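Local coordinates for glycoside hydrolase family 88 protein (Bacteroides vulgatus, PDB 4Q88), which is of unknown function but probably acts as a carbohydrate-cleaving hydrolase, at residues Thr200-Asp206 and Ser260-Gln266. Numbering follows the deposited sequence. Where two conformers were deposited one is given.
Sequences TINGKKD and SLIDPEQ
The type I beta turn from Thr200 to Gly203 sits over an Asx motif, in which Asp263 OD1 accepts from Gln266 N, and the Asp263 carboxylate ties the two together. Thr200 OG1 donates to the anti lone pair of Asp263 OD2 at 2.6 Å. Asn202 N meets the same OD2 nearly end-on at 3.2 Å. The Asn202 amide, its plane 48° from the carboxylate, sends ND2 to the syn lone pair of Asp263 OD1 (3.1 Å). CG of Asp263 lies trans to its own N (chi1 -165°), which carries both oxygens up to the turn, while Gln266 N reaches OD1 from above the carboxylate plane. A lysine in place of Asp263 would probably leave Thr200 OG1 and the two Asn202 nitrogens without their acceptor and free the Asn202 amide to turn.

Both segments belong to loops of the (alpha/alpha)6 barrel expected of family 88: residues 200-206 lead into helix 209-225, and helix 272-287 follows residues 260-266. Beside the carboxylate, the extended Gln266 chain brings OE1 to Ile201 N (2.8 Å, C=O...N angle 161°), with Ile201 CG1 crossing it. Water 1 donates to Asp263 OD1 and Glu265 OE1; in the conformer given, its link to Lys204 NZ is weak and doubtful. Toward helix 209-225, Ser260 OG donates to Asp206 OD1 at 2.7 Å, coming in above the carboxylate plane; His198 bonds the other oxygen, OD2. Water 3 links Lys205 O, Ser260 OG and Ile262 N.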
# COMPACT_ATOMS: atom_id res chain seq x y z
N THR A 200 3.05 -2.41 24.42
CA THR A 200 1.83 -3.22 24.35
C THR A 200 1.39 -3.62 25.75
O THR A 200 2.10 -3.43 26.75
CB THR A 200 2.00 -4.47 23.49
OG1 THR A 200 2.89 -5.39 24.17
CG2 THR A 200 2.51 -4.12 22.08
N ILE A 201 0.21 -4.24 25.82
CA ILE A 201 -0.35 -4.70 27.08
C ILE A 201 0.58 -5.69 27.78
O ILE A 201 0.64 -5.78 29.01
CB ILE A 201 -1.72 -5.41 26.86
CG1 ILE A 201 -2.77 -4.46 26.28
CG2 ILE A 201 -2.24 -5.91 28.20
CD1 ILE A 201 -3.21 -3.36 27.23
N ASN A 202 1.31 -6.48 26.99
CA ASN A 202 2.29 -7.41 27.53
C ASN A 202 3.73 -6.93 27.53
O ASN A 202 4.67 -7.75 27.70
CB ASN A 202 2.17 -8.74 26.84
CG ASN A 202 0.83 -9.39 27.09
OD1 ASN A 202 0.51 -9.76 28.24
ND2 ASN A 202 0.01 -9.48 26.06
N GLY A 203 3.90 -5.61 27.46
CA GLY A 203 5.19 -4.97 27.67
C GLY A 203 6.12 -5.02 26.47
O GLY A 203 7.31 -4.88 26.62
N LYS A 204 5.57 -5.23 25.30
CA LYS A 204 6.33 -5.44 24.06
C LYS A 204 6.41 -4.15 23.23
O LYS A 204 5.63 -3.22 23.43
CB LYS A 204 5.71 -6.53 23.20
CG LYS A 204 5.38 -7.86 23.89
CD LYS A 204 6.62 -8.58 24.43
CE LYS A 204 6.29 -9.86 25.21
NZ LYS A 204 5.55 -10.83 24.38
N LYS A 205 7.30 -4.13 22.22
CA LYS A 205 7.25 -3.08 21.22
C LYS A 205 6.02 -3.24 20.34
O LYS A 205 5.66 -4.37 19.97
CB LYS A 205 8.48 -3.15 20.36
CG LYS A 205 9.76 -2.77 21.12
CD LYS A 205 11.02 -2.88 20.26
CE LYS A 205 12.23 -2.19 21.00
NZ LYS A 205 13.44 -2.09 20.12
N ASP A 206 5.32 -2.15 20.10
CA ASP A 206 4.06 -2.15 19.36
C ASP A 206 4.20 -1.72 17.88
O ASP A 206 4.31 -0.52 17.58
CB ASP A 206 3.06 -1.24 20.06
CG ASP A 206 1.62 -1.46 19.59
OD1 ASP A 206 1.33 -2.41 18.80
OD2 ASP A 206 0.78 -0.66 20.09
N SER A 260 -0.97 -6.16 16.24
CA SER A 260 0.28 -5.83 16.91
C SER A 260 1.22 -6.97 16.62
O SER A 260 1.01 -8.11 17.10
CB SER A 260 0.08 -5.62 18.44
OG SER A 260 1.27 -5.13 19.00
N LEU A 261 2.19 -6.73 15.74
CA LEU A 261 2.92 -7.80 15.10
C LEU A 261 3.64 -8.75 16.06
O LEU A 261 3.62 -9.97 15.83
CB LEU A 261 3.94 -7.23 14.09
CG LEU A 261 3.37 -6.67 12.81
CD1 LEU A 261 4.42 -5.83 12.06
CD2 LEU A 261 2.80 -7.76 11.92
N ILE A 262 4.21 -8.20 17.13
CA ILE A 262 4.91 -9.03 18.08
C ILE A 262 4.21 -9.16 19.46
O ILE A 262 4.75 -9.74 20.36
CB ILE A 262 6.40 -8.69 18.17
CG1 ILE A 262 6.61 -7.27 18.66
CG2 ILE A 262 7.06 -8.83 16.78
CD1 ILE A 262 8.06 -7.01 19.02
N ASP A 263 2.94 -8.73 19.55
CA ASP A 263 2.04 -9.04 20.69
C ASP A 263 0.69 -9.55 20.17
O ASP A 263 -0.31 -8.81 20.14
CB ASP A 263 1.88 -7.85 21.58
CG ASP A 263 1.28 -8.23 22.94
OD1 ASP A 263 0.72 -9.33 23.06
OD2 ASP A 263 1.41 -7.46 23.91
N PRO A 264 0.66 -10.80 19.74
CA PRO A 264 -0.60 -11.32 19.23
C PRO A 264 -1.73 -11.29 20.26
O PRO A 264 -2.87 -11.08 19.87
CB PRO A 264 -0.27 -12.77 18.81
CG PRO A 264 1.14 -12.99 19.11
CD PRO A 264 1.79 -11.72 19.53
N GLU A 265 -1.41 -11.42 21.55
CA GLU A 265 -2.43 -11.48 22.62
C GLU A 265 -3.15 -10.12 22.83
O GLU A 265 -4.32 -10.07 23.21
CB GLU A 265 -1.75 -11.85 23.92
CG GLU A 265 -1.33 -13.30 24.08
CD GLU A 265 -0.24 -13.80 23.13
OE1 GLU A 265 0.72 -13.07 22.81
OE2 GLU A 265 -0.40 -14.95 22.68
N GLN A 266 -2.45 -9.03 22.57
CA GLN A 266 -3.02 -7.71 22.71
C GLN A 266 -4.19 -7.47 21.74
O GLN A 266 -5.19 -6.92 22.12
CB GLN A 266 -1.99 -6.62 22.49
CG GLN A 266 -2.66 -5.30 22.27
CD GLN A 266 -1.73 -4.18 22.31
OE1 GLN A 266 -1.12 -3.92 23.34
NE2 GLN A 266 -1.58 -3.50 21.19
O HOH W 1 2.35 -11.39 23.88
O HOH W 2 7.37 -10.80 21.41
O HOH W 3 3.93 -5.41 18.15